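Local coordinates for protein A6 homolog (Fowlpox virus, PDB 6BR8), which binds phospholipids through this C-terminal part and probably plays an essential role in the transition from immature to mature virions, at residues 119-124 against 135-140; 163-168 against 209-214; 167-170 against 174-177; 191-194 against 199-202. One frame throughout, in Å; residues are numbered along the deposited sequence.

Interaction 1. Residues 119-124 against 135-140; sequences KVLPNI and TQFVNI
Leu121 reaches across to Phe137 and Val138, and these three buried side chains make the whole contact. The contact is small and purely apolar. The work is done by the two methyls at the end of Leu121. Leu121 CD1 goes furthest and sits 3.7 Å from Val138 CG2. Leu121 CD1 also lies 3.9 Å from Phe137 CD2. The other methyl, Leu121 CD2, comes 4.1 Å from Phe137 CE2. The two methyls of the leucine fork therefore meet neighbouring ring carbons, CD1 coming in obliquely.

Phe137 has CG anti to its own backbone N (chi1 -174°), which swings the ring out from helix 134-154. The side chains of Leu121 and Phe137 cross at about a right angle. Val138 has chi1 164°. This places CG1 beside the carbonyl carbon and leaves CG2, beside the backbone N, as the branch that meets Leu121.

Asn123 N bonds to Val120 O at 2.9 Å, and Ile124 stands at the N-cap position of helix 125-130. A bound phospholipid lies about 6 Å from the Phe137 side chain.

The contact thus joins the C-terminal end region of helix 112-120 to the start of helix 134-154. Phe137 also meets the ring of Phe98. Val138 rests on Val114 and Phe117 of helix 112-120. Phe127 of helix 125-130 packs on Leu121 and meets Phe137 edge-to-face.

Interaction 2. Residues 163-168 against 209-214; sequences SEIMAS and EKHKTT
Lys210 and His211 are the residues of 209-214 that touch helix 156-170. The residue before them, Glu209, serves the bound phosphatidylglycerol instead and belongs to its pocket.

Lys210 comes first. Its chain bends at chi3 and chi4, and NZ ends 3.8 Å from Ser168 OG. That is too long for a bond. The hydroxyl of Ser168 is already hydrogen-bonded to Glu207, about one turn before Lys210 on helix 197-210. Glu207 also forms a long, weak ion pair with Lys210 NZ.

His211 has the largest share of the contact. It lies between helix 197-210 and helix 212-225, at the N-cap position of the latter. With chi1 -77° its CG stands beside the backbone N, and the ring points toward helix 156-170. Ile165 and the imidazole run antiparallel alongside each other. Ile165 CG1 is 3.6 Å from His211 ND1 and 3.9 Å from His211 CE1. This approach is oblique to the ring. On the NE2 side, Glu164 extends its chain until OE1 is 3.7 Å from His211 NE2. The carboxylate and imidazole planes are 31° apart. Lys210 CB lies over one ring face, toward the rim. Further on, Lys212 makes a salt bridge with Asp242 of helix 237-249.

The contact lies at the surface and is mixed in character. An aliphatic chain packs against the imidazole, and polar groups approach without bonding. The nearby Glu164 carboxylate would probably favour a protonated His211, whereas Lys210 would tend to oppose it.

Interaction 3. Residues 167-170 against 174-177; sequences ASFK and SVED
Phe169 and Lys170 meet Val175 across a tight interhelical turn, in which three residues separate Lys170 from Ser174, the N-cap of helix 175-180. The two segments come closest at Lys170 and Ser174, whose CA atoms are 6.2 Å apart.

The apolar contacts centre on one methyl. Val175 CG2 lies 3.9 Å from Phe169 CE2, approaching the ring obliquely. The same methyl, Val175 CG2, is 4.1 Å from Lys170 CG. Phe169 has CG anti to the backbone N (chi1 -176°), and this carries the far side of its ring to the valine. The two side chains cross at about a right angle. The lysine touches with its aliphatic base, while the rest of its chain runs on extended.

The polar link is indirect. A water donates to Lys170 O at 3.1 Å and accepts weakly from Val175 N at 3.4 Å. It bridges the end region of one helix to the first residue of the next.

Asp177 OD2 forms a salt bridge with Arg181, just beyond helix 175-180. The capping bond lies within 174-177: Ser174 OG accepts from Asp177 N at 3.1 Å, with an N-H...O angle of 159°.

Interaction 4. Residues 191-194 against 199-202; sequences SEIS and MYKN. With PGV ((1R)-2-{[{[(2S)-2,3-dihydroxypropyl]oxy}(hydroxy)phosphoryl]oxy}-1-[(palmitoyloxy)methyl]ethyl (11E)-octadec-11-enoate), chain F.
Glu192 turns its carboxylate to the hydroxyl of Tyr200 through two torsions. Chi1 of 166° puts CG anti to the backbone N, and a bend at chi2 (74°) folds the chain over toward the tyrosine. Tyr200 chi1 of -80° sets CG beside the backbone N and directs the ring to helix 186-195.

Tyr200 OH donates to Glu192 OE2 at 2.9 Å. The oxygen is met on its anti side, slightly out of the carboxylate plane. OE2 itself lies in the plane of the ring, at its edge, and Glu192 OE2 is 3.5 Å from Tyr200 CE2. Carboxylate and ring are nearly perpendicular. The glutamate chain also touches: Glu192 CG is 3.4 Å from Tyr200 OH.

The ring is covered on both faces. Ile193 CG1 lies over one. Selenomethionine Met199 places CE over the centre of the other, 3.8 Å above the plane. The backbone of Ile193 is near too, with Ile193 CA 4.0 Å from Tyr200 CD2.

Lys201 turns to the lipid. Lys201 CB is 3.7 Å from C4 of the phosphatidylglycerol, and its aliphatic chain runs along the start of that acyl tail.

The contact pairs consecutive helices 186-195 and 197-210 across their short turn. Val173, in the loop before helix 175-180, touches Tyr200. Leu178 of that helix packs on both Glu192 and Tyr200.

From the N terminus, interaction 1 closes first. It spans a loop of ten residues that holds helix 125-130 and ties helix 112-120 to helix 134-154. The other three contacts lie across the chain's centre from it. Segment 163-168 opens interaction 2, a long loop closed at 209-214, where helices 197-210 and 212-225 meet. Interaction 3 starts from the same helix, shares Ala167 and Ser168, and closes after only three residues. Interaction 4 follows it in series and falls wholly within the span of interaction 2. Interactions 3 and 4 touch, with Phe169 CE1 4.0 Å from Tyr200 CE1. Helices 156-170 and 197-210 are thus joined at more than one point.

Interaction 1. Residues 119-124 against 135-140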
loop_
_atom_site.group_PDB
_atom_site.type_symbol
_atom_site.label_atom_id
_atom_site.label_comp_id
_atom_site.label_asym_id
_atom_site.label_seq_id
_atom_site.Cartn_x
_atom_site.Cartn_y
_atom_site.Cartn_z
ATOM N N LYS A 119 5.097 -12.683 -15.455
ATOM C CA LYS A 119 6.092 -13.727 -15.246
ATOM C C LYS A 119 6.103 -14.246 -13.806
ATOM O O LYS A 119 6.426 -15.410 -13.566
ATOM C CB LYS A 119 7.485 -13.222 -15.630
ATOM N N VAL A 120 5.753 -13.387 -12.851
ATOM C CA VAL A 120 5.737 -13.788 -11.435
ATOM C C VAL A 120 4.464 -14.519 -11.000
ATOM O O VAL A 120 4.527 -15.338 -10.066
ATOM C CB VAL A 120 5.951 -12.604 -10.462
ATOM C CG1 VAL A 120 7.404 -12.049 -10.455
ATOM C CG2 VAL A 120 4.945 -11.494 -10.741
ATOM N N LEU A 121 3.329 -14.280 -11.654
ATOM C CA LEU A 121 2.058 -14.738 -11.089
ATOM C C LEU A 121 1.867 -16.256 -11.082
ATOM O O LEU A 121 1.234 -16.790 -10.157
ATOM C CB LEU A 121 0.895 -14.069 -11.814
ATOM C CG LEU A 121 0.546 -12.718 -11.198
ATOM C CD1 LEU A 121 -0.285 -11.917 -12.154
ATOM C CD2 LEU A 121 -0.161 -12.881 -9.859
ATOM N N PRO A 122 2.379 -16.993 -12.072
ATOM C CA PRO A 122 2.335 -18.455 -11.972
ATOM C C PRO A 122 3.190 -19.028 -10.847
ATOM O O PRO A 122 3.055 -20.225 -10.558
ATOM C CB PRO A 122 2.834 -18.919 -13.351
ATOM C CG PRO A 122 3.498 -17.731 -13.952
ATOM C CD PRO A 122 2.717 -16.574 -13.441
ATOM N N ASN A 123 4.049 -18.234 -10.201
ATOM C CA ASN A 123 4.791 -18.722 -9.042
ATOM C C ASN A 123 4.206 -18.241 -7.712
ATOM O O ASN A 123 4.656 -18.692 -6.657
ATOM C CB ASN A 123 6.273 -18.311 -9.130
ATOM C CG ASN A 123 6.916 -18.655 -10.449
ATOM O OD1 ASN A 123 6.972 -17.834 -11.371
ATOM N ND2 ASN A 123 7.439 -19.853 -10.534
ATOM N N ILE A 124 3.230 -17.338 -7.726
ATOM C CA ILE A 124 2.536 -16.941 -6.504
ATOM C C ILE A 124 1.508 -18.016 -6.182
ATOM O O ILE A 124 0.462 -18.098 -6.835
ATOM C CB ILE A 124 1.876 -15.561 -6.659
ATOM C CG1 ILE A 124 2.926 -14.476 -6.878
ATOM C CG2 ILE A 124 1.027 -15.203 -5.418
ATOM C CD1 ILE A 124 3.932 -14.472 -5.774
ATOM N N THR A 135 -4.874 -13.198 -17.357
ATOM C CA THR A 135 -5.084 -12.080 -18.275
ATOM C C THR A 135 -5.897 -10.971 -17.621
ATOM O O THR A 135 -5.537 -9.789 -17.704
ATOM C CB THR A 135 -5.787 -12.580 -19.539
ATOM O OG1 THR A 135 -5.168 -13.804 -19.955
ATOM C CG2 THR A 135 -5.701 -11.565 -20.668
ATOM N N GLN A 136 -6.989 -11.344 -16.948
ATOM C CA GLN A 136 -7.839 -10.365 -16.280
ATOM C C GLN A 136 -7.130 -9.722 -15.092
ATOM O O GLN A 136 -7.031 -8.489 -15.020
ATOM C CB GLN A 136 -9.146 -11.032 -15.854
ATOM C CG GLN A 136 -10.172 -10.089 -15.278
ATOM C CD GLN A 136 -11.517 -10.747 -15.021
ATOM O OE1 GLN A 136 -11.724 -11.901 -15.358
ATOM N NE2 GLN A 136 -12.453 -9.989 -14.479
ATOM N N PHE A 137 -6.587 -10.534 -14.182
ATOM C CA PHE A 137 -5.940 -9.980 -12.996
ATOM C C PHE A 137 -4.831 -9.002 -13.375
ATOM O O PHE A 137 -4.724 -7.916 -12.794
ATOM C CB PHE A 137 -5.383 -11.093 -12.117
ATOM C CG PHE A 137 -4.820 -10.599 -10.806
ATOM C CD1 PHE A 137 -5.641 -10.449 -9.700
ATOM C CD2 PHE A 137 -3.475 -10.293 -10.676
ATOM C CE1 PHE A 137 -5.131 -10.015 -8.492
ATOM C CE2 PHE A 137 -2.965 -9.848 -9.472
ATOM C CZ PHE A 137 -3.793 -9.708 -8.379
ATOM N N VAL A 138 -4.001 -9.378 -14.348
ATOM C CA VAL A 138 -2.934 -8.503 -14.825
ATOM C C VAL A 138 -3.515 -7.195 -15.328
ATOM O O VAL A 138 -2.998 -6.108 -15.041
ATOM C CB VAL A 138 -2.127 -9.206 -15.931
ATOM C CG1 VAL A 138 -1.296 -8.194 -16.695
ATOM C CG2 VAL A 138 -1.253 -10.287 -15.340
ATOM N N ASN A 139 -4.596 -7.284 -16.103
ATOM C CA ASN A 139 -5.199 -6.090 -16.679
ATOM C C ASN A 139 -5.660 -5.127 -15.586
ATOM O O ASN A 139 -5.295 -3.945 -15.600
ATOM C CB ASN A 139 -6.345 -6.490 -17.613
ATOM C CG ASN A 139 -7.052 -5.297 -18.225
ATOM O OD1 ASN A 139 -6.761 -4.904 -19.355
ATOM N ND2 ASN A 139 -8.014 -4.737 -17.495
ATOM N N ILE A 140 -6.430 -5.620 -14.609
ATOM C CA ILE A 140 -6.889 -4.740 -13.532
ATOM C C ILE A 140 -5.708 -4.196 -12.736
ATOM O O ILE A 140 -5.659 -3.006 -12.401
ATOM C CB ILE A 140 -7.896 -5.440 -12.600
ATOM C CG1 ILE A 140 -9.206 -5.776 -13.318
ATOM C CG2 ILE A 140 -8.129 -4.583 -11.351
#

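Interaction 2. Residues 163-168 against 209-214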
loop_
_atom_site.group_PDB
_atom_site.type_symbol
_atom_site.label_atom_id
_atom_site.label_comp_id
_atom_site.label_asym_id
_atom_site.label_seq_id
_atom_site.Cartn_x
_atom_site.Cartn_y
_atom_site.Cartn_z
ATOM N N SER A 163 0.480 19.599 -0.050
ATOM C CA SER A 163 1.168 20.786 0.430
ATOM C C SER A 163 0.565 21.305 1.729
ATOM O O SER A 163 1.295 21.763 2.614
ATOM C CB SER A 163 1.113 21.876 -0.638
ATOM O OG SER A 163 2.095 21.629 -1.618
ATOM N N GLU A 164 -0.765 21.291 1.851
ATOM C CA GLU A 164 -1.372 21.891 3.036
ATOM C C GLU A 164 -1.178 21.030 4.270
ATOM O O GLU A 164 -0.939 21.566 5.356
ATOM C CB GLU A 164 -2.861 22.145 2.813
ATOM C CG GLU A 164 -3.120 23.237 1.799
ATOM C CD GLU A 164 -4.580 23.481 1.579
ATOM O OE1 GLU A 164 -5.366 22.569 1.909
ATOM O OE2 GLU A 164 -4.931 24.577 1.074
ATOM N N ILE A 165 -1.280 19.705 4.111
ATOM C CA ILE A 165 -0.994 18.777 5.189
ATOM C C ILE A 165 0.470 18.898 5.597
ATOM O O ILE A 165 0.812 18.836 6.792
ATOM C CB ILE A 165 -1.366 17.344 4.743
ATOM C CG1 ILE A 165 -2.879 17.202 4.534
ATOM C CG2 ILE A 165 -0.918 16.311 5.767
ATOM C CD1 ILE A 165 -3.314 15.811 4.069
HETATM N N MSE A 166 1.347 19.084 4.617
HETATM C CA MSE A 166 2.771 19.209 4.888
HETATM C C MSE A 166 3.084 20.418 5.730
HETATM O O MSE A 166 3.890 20.321 6.680
HETATM C CB MSE A 166 3.524 19.311 3.567
HETATM C CG MSE A 166 5.029 19.370 3.799
HETATM SE SE MSE A 166 5.963 19.372 2.065
HETATM C CE MSE A 166 5.805 17.448 1.667
ATOM N N ALA A 167 2.473 21.553 5.405
ATOM C CA ALA A 167 2.696 22.798 6.123
ATOM C C ALA A 167 2.149 22.695 7.537
ATOM O O ALA A 167 2.799 23.109 8.497
ATOM C CB ALA A 167 2.049 23.961 5.385
ATOM N N SER A 168 0.950 22.137 7.663
ATOM C CA SER A 168 0.334 21.981 8.968
ATOM C C SER A 168 1.173 21.063 9.848
ATOM O O SER A 168 1.376 21.321 11.048
ATOM C CB SER A 168 -1.076 21.435 8.781
ATOM O OG SER A 168 -1.596 21.028 10.028
ATOM N N GLU A 209 -9.518 14.236 9.394
ATOM C CA GLU A 209 -10.828 14.833 9.597
ATOM C C GLU A 209 -10.889 16.234 9.012
ATOM O O GLU A 209 -11.884 16.608 8.386
ATOM C CB GLU A 209 -11.174 14.856 11.078
ATOM C CG GLU A 209 -11.154 13.484 11.692
ATOM C CD GLU A 209 -12.213 12.565 11.099
ATOM O OE1 GLU A 209 -13.375 12.992 10.928
ATOM O OE2 GLU A 209 -11.887 11.402 10.805
ATOM N N LYS A 210 -9.828 17.018 9.180
ATOM C CA LYS A 210 -9.884 18.372 8.658
ATOM C C LYS A 210 -10.058 18.394 7.151
ATOM O O LYS A 210 -10.672 19.312 6.621
ATOM C CB LYS A 210 -8.630 19.155 9.003
ATOM C CG LYS A 210 -8.739 19.929 10.277
ATOM C CD LYS A 210 -7.704 21.031 10.345
ATOM C CE LYS A 210 -6.314 20.464 10.353
ATOM N NZ LYS A 210 -5.367 21.351 9.620
ATOM N N HIS A 211 -9.524 17.385 6.455
ATOM C CA HIS A 211 -9.347 17.393 5.011
ATOM C C HIS A 211 -10.141 16.295 4.352
ATOM O O HIS A 211 -9.911 15.994 3.174
ATOM C CB HIS A 211 -7.862 17.252 4.674
ATOM C CG HIS A 211 -7.107 18.525 4.874
ATOM N ND1 HIS A 211 -5.977 18.609 5.651
ATOM C CD2 HIS A 211 -7.328 19.770 4.395
ATOM C CE1 HIS A 211 -5.529 19.853 5.635
ATOM N NE2 HIS A 211 -6.331 20.575 4.873
ATOM N N LYS A 212 -11.064 15.683 5.099
ATOM C CA LYS A 212 -11.747 14.512 4.572
ATOM C C LYS A 212 -12.498 14.829 3.280
ATOM O O LYS A 212 -12.458 14.038 2.331
ATOM C CB LYS A 212 -12.718 13.953 5.621
ATOM C CG LYS A 212 -13.103 12.517 5.337
ATOM C CD LYS A 212 -14.441 12.184 5.967
ATOM C CE LYS A 212 -14.685 10.678 5.894
ATOM N NZ LYS A 212 -15.895 10.324 6.689
ATOM N N THR A 213 -13.190 15.958 3.217
ATOM C CA THR A 213 -14.061 16.229 2.075
ATOM C C THR A 213 -13.238 16.360 0.792
ATOM O O THR A 213 -13.511 15.703 -0.220
ATOM C CB THR A 213 -14.884 17.490 2.354
ATOM O OG1 THR A 213 -15.518 17.360 3.636
ATOM C CG2 THR A 213 -15.991 17.700 1.300
ATOM N N THR A 214 -12.166 17.138 0.845
ATOM C CA THR A 214 -11.212 17.144 -0.254
ATOM C C THR A 214 -10.721 15.743 -0.602
ATOM O O THR A 214 -10.688 15.359 -1.771
ATOM C CB THR A 214 -10.045 18.037 0.104
ATOM O OG1 THR A 214 -10.563 19.362 0.308
ATOM C CG2 THR A 214 -9.020 18.018 -1.041
#

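Interaction 3. Residues 167-170 against 174-177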
loop_
_atom_site.group_PDB
_atom_site.type_symbol
_atom_site.label_atom_id
_atom_site.label_comp_id
_atom_site.label_asym_id
_atom_site.label_seq_id
_atom_site.Cartn_x
_atom_site.Cartn_y
_atom_site.Cartn_z
ATOM N N ALA A 167 2.473 21.553 5.405
ATOM C CA ALA A 167 2.696 22.798 6.123
ATOM C C ALA A 167 2.149 22.695 7.537
ATOM O O ALA A 167 2.799 23.109 8.497
ATOM C CB ALA A 167 2.049 23.961 5.385
ATOM N N SER A 168 0.950 22.137 7.663
ATOM C CA SER A 168 0.334 21.981 8.968
ATOM C C SER A 168 1.173 21.063 9.848
ATOM O O SER A 168 1.376 21.321 11.048
ATOM C CB SER A 168 -1.076 21.435 8.781
ATOM O OG SER A 168 -1.596 21.028 10.028
ATOM N N PHE A 169 1.675 19.985 9.255
ATOM C CA PHE A 169 2.620 19.120 9.941
ATOM C C PHE A 169 3.812 19.912 10.488
ATOM O O PHE A 169 4.214 19.743 11.644
ATOM C CB PHE A 169 3.071 18.021 8.980
ATOM C CG PHE A 169 3.959 17.041 9.597
ATOM C CD1 PHE A 169 3.474 16.175 10.554
ATOM C CD2 PHE A 169 5.291 16.992 9.255
ATOM C CE1 PHE A 169 4.290 15.266 11.144
ATOM C CE2 PHE A 169 6.124 16.098 9.855
ATOM C CZ PHE A 169 5.623 15.222 10.802
ATOM N N LYS A 170 4.367 20.812 9.682
ATOM C CA LYS A 170 5.578 21.494 10.101
ATOM C C LYS A 170 5.343 22.418 11.276
ATOM O O LYS A 170 6.305 22.752 11.971
ATOM C CB LYS A 170 6.164 22.249 8.915
ATOM C CG LYS A 170 6.908 21.339 7.978
ATOM C CD LYS A 170 7.377 22.049 6.752
ATOM C CE LYS A 170 8.072 21.065 5.855
ATOM N NZ LYS A 170 8.755 21.774 4.752
ATOM N N SER A 174 9.008 19.703 14.745
ATOM C CA SER A 174 10.107 20.457 14.142
ATOM C C SER A 174 10.910 19.536 13.243
ATOM O O SER A 174 11.729 18.749 13.707
ATOM C CB SER A 174 10.995 21.106 15.187
ATOM O OG SER A 174 12.208 21.475 14.557
ATOM N N VAL A 175 10.681 19.643 11.939
ATOM C CA VAL A 175 11.345 18.769 10.984
ATOM C C VAL A 175 12.848 19.044 10.961
ATOM O O VAL A 175 13.651 18.121 10.754
ATOM C CB VAL A 175 10.672 18.932 9.604
ATOM C CG1 VAL A 175 11.456 18.225 8.512
ATOM C CG2 VAL A 175 9.236 18.409 9.654
ATOM N N GLU A 176 13.264 20.289 11.215
ATOM C CA GLU A 176 14.695 20.563 11.333
ATOM C C GLU A 176 15.307 19.794 12.500
ATOM O O GLU A 176 16.388 19.202 12.367
ATOM C CB GLU A 176 14.941 22.066 11.497
ATOM C CG GLU A 176 14.938 22.879 10.203
ATOM C CD GLU A 176 13.738 23.818 10.068
ATOM O OE1 GLU A 176 13.914 24.898 9.461
ATOM O OE2 GLU A 176 12.629 23.482 10.554
ATOM N N ASP A 177 14.631 19.773 13.656
ATOM C CA ASP A 177 15.215 19.070 14.793
ATOM C C ASP A 177 15.125 17.556 14.617
ATOM O O ASP A 177 15.985 16.827 15.118
ATOM C CB ASP A 177 14.551 19.507 16.099
ATOM C CG ASP A 177 15.128 18.785 17.328
ATOM O OD1 ASP A 177 16.276 19.077 17.702
ATOM O OD2 ASP A 177 14.422 17.966 17.939
HETATM O O HOH W 1 9.277 22.606 11.068
#

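Interaction 4. Residues 191-194 against 199-202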
loop_
_atom_site.group_PDB
_atom_site.type_symbol
_atom_site.label_atom_id
_atom_site.label_comp_id
_atom_site.label_asym_id
_atom_site.label_seq_id
_atom_site.Cartn_x
_atom_site.Cartn_y
_atom_site.Cartn_z
ATOM N N SER A 191 11.291 4.201 14.659
ATOM C CA SER A 191 11.450 4.377 16.096
ATOM C C SER A 191 10.809 5.675 16.578
ATOM O O SER A 191 10.250 5.716 17.678
ATOM C CB SER A 191 12.931 4.328 16.464
ATOM O OG SER A 191 13.091 4.223 17.864
ATOM N N GLU A 192 10.906 6.753 15.783
ATOM C CA GLU A 192 10.276 8.030 16.153
ATOM C C GLU A 192 8.771 7.885 16.311
ATOM O O GLU A 192 8.182 8.409 17.260
ATOM C CB GLU A 192 10.559 9.113 15.111
ATOM C CG GLU A 192 9.652 10.332 15.266
ATOM C CD GLU A 192 9.992 11.236 16.463
ATOM O OE1 GLU A 192 11.019 11.008 17.160
ATOM O OE2 GLU A 192 9.206 12.178 16.716
ATOM N N ILE A 193 8.136 7.167 15.390
ATOM C CA ILE A 193 6.692 7.028 15.451
ATOM C C ILE A 193 6.283 6.116 16.604
ATOM O O ILE A 193 5.377 6.459 17.373
ATOM C CB ILE A 193 6.177 6.537 14.089
ATOM C CG1 ILE A 193 6.581 7.527 12.969
ATOM C CG2 ILE A 193 4.662 6.337 14.119
ATOM C CD1 ILE A 193 6.154 7.061 11.560
ATOM N N SER A 194 6.976 4.987 16.796
ATOM C CA SER A 194 6.600 4.048 17.855
ATOM C C SER A 194 6.774 4.652 19.248
ATOM O O SER A 194 6.009 4.341 20.166
ATOM C CB SER A 194 7.410 2.754 17.731
ATOM O OG SER A 194 8.679 2.918 18.325
HETATM N N MSE A 199 0.783 10.980 19.724
HETATM C CA MSE A 199 0.837 12.225 18.953
HETATM C C MSE A 199 0.712 12.045 17.434
HETATM O O MSE A 199 -0.079 12.734 16.796
HETATM C CB MSE A 199 2.118 12.987 19.208
HETATM C CG MSE A 199 1.986 14.397 18.686
HETATM SE SE MSE A 199 3.690 15.316 18.548
HETATM C CE MSE A 199 4.101 14.579 16.764
ATOM N N TYR A 200 1.496 11.133 16.851
ATOM C CA TYR A 200 1.435 10.995 15.404
ATOM C C TYR A 200 0.066 10.469 15.015
ATOM O O TYR A 200 -0.475 10.867 13.975
ATOM C CB TYR A 200 2.541 10.086 14.874
ATOM C CG TYR A 200 3.850 10.809 14.773
ATOM C CD1 TYR A 200 4.089 11.709 13.752
ATOM C CD2 TYR A 200 4.847 10.611 15.716
ATOM C CE1 TYR A 200 5.300 12.396 13.673
ATOM C CE2 TYR A 200 6.038 11.285 15.632
ATOM C CZ TYR A 200 6.261 12.171 14.607
ATOM O OH TYR A 200 7.461 12.840 14.500
ATOM N N LYS A 201 -0.520 9.616 15.849
ATOM C CA LYS A 201 -1.847 9.141 15.499
ATOM C C LYS A 201 -2.879 10.255 15.610
ATOM O O LYS A 201 -3.742 10.356 14.740
ATOM C CB LYS A 201 -2.236 7.928 16.347
ATOM C CG LYS A 201 -1.468 6.650 15.935
ATOM C CD LYS A 201 -1.826 5.408 16.796
ATOM C CE LYS A 201 -1.087 5.426 18.150
ATOM N NZ LYS A 201 -1.625 4.504 19.214
ATOM N N ASN A 202 -2.808 11.097 16.650
ATOM C CA ASN A 202 -3.702 12.252 16.726
ATOM C C ASN A 202 -3.443 13.218 15.573
ATOM O O ASN A 202 -4.372 13.844 15.063
ATOM C CB ASN A 202 -3.537 12.984 18.065
ATOM C CG ASN A 202 -4.471 12.464 19.130
ATOM O OD1 ASN A 202 -5.128 11.439 18.951
ATOM N ND2 ASN A 202 -4.541 13.173 20.247
HETATM C C01 PGV F . -10.798 6.345 15.079
HETATM C C02 PGV F . -9.852 6.265 16.396
HETATM C C03 PGV F . -9.174 7.647 16.582
HETATM C C04 PGV F . -10.630 9.859 18.647
HETATM C C05 PGV F . -11.775 9.705 17.600
HETATM C C06 PGV F . -13.074 10.459 18.093
HETATM O O01 PGV F . -8.885 5.263 16.160
HETATM O O02 PGV F . -7.748 6.123 14.442
HETATM O O03 PGV F . -11.085 7.712 14.760
HETATM O O04 PGV F . -10.605 9.459 13.457
HETATM O O05 PGV F . -12.044 8.316 17.564
HETATM O O06 PGV F . -13.307 10.125 19.456
HETATM O O11 PGV F . -8.386 7.728 17.739
HETATM O O12 PGV F . -10.465 8.650 19.342
HETATM O O13 PGV F . -8.057 8.381 20.238
HETATM O O14 PGV F . -9.405 6.283 19.690
HETATM C C1 PGV F . -7.696 5.611 15.564
HETATM C C2 PGV F . -6.356 5.374 16.262
HETATM C C3 PGV F . -5.204 5.022 15.317
HETATM C C4 PGV F . -4.796 6.192 14.389
HETATM C C5 PGV F . -3.895 5.747 13.230
HETATM C C6 PGV F . -4.546 6.016 11.880
HETATM C C7 PGV F . -3.968 5.157 10.748
HETATM C C8 PGV F . -2.434 4.953 10.812
HETATM C C9 PGV F . -1.918 4.039 9.656
HETATM C C10 PGV F . -3.042 3.674 8.650
HETATM C C19 PGV F . -10.587 8.235 13.587
HETATM C C20 PGV F . -10.016 7.385 12.483
HETATM C C21 PGV F . -9.518 8.231 11.284
HETATM C C22 PGV F . -10.132 7.693 9.998
HETATM C C23 PGV F . -9.107 7.339 8.910
HETATM C C24 PGV F . -9.805 6.658 7.732
HETATM C C25 PGV F . -8.831 5.956 6.791
HETATM C C26 PGV F . -9.371 5.835 5.366
HETATM C C27 PGV F . -8.264 5.517 4.326
HETATM C C28 PGV F . -8.786 4.622 3.180
HETATM C C29 PGV F . -7.676 4.009 2.280
HETATM C C30 PGV F . -8.116 2.655 1.643
HETATM C C31 PGV F . -7.537 2.363 0.227
HETATM C C32 PGV F . -8.626 1.866 -0.774
HETATM C C33 PGV F . -8.994 2.894 -1.877
HETATM C C34 PGV F . -10.467 2.769 -2.311
#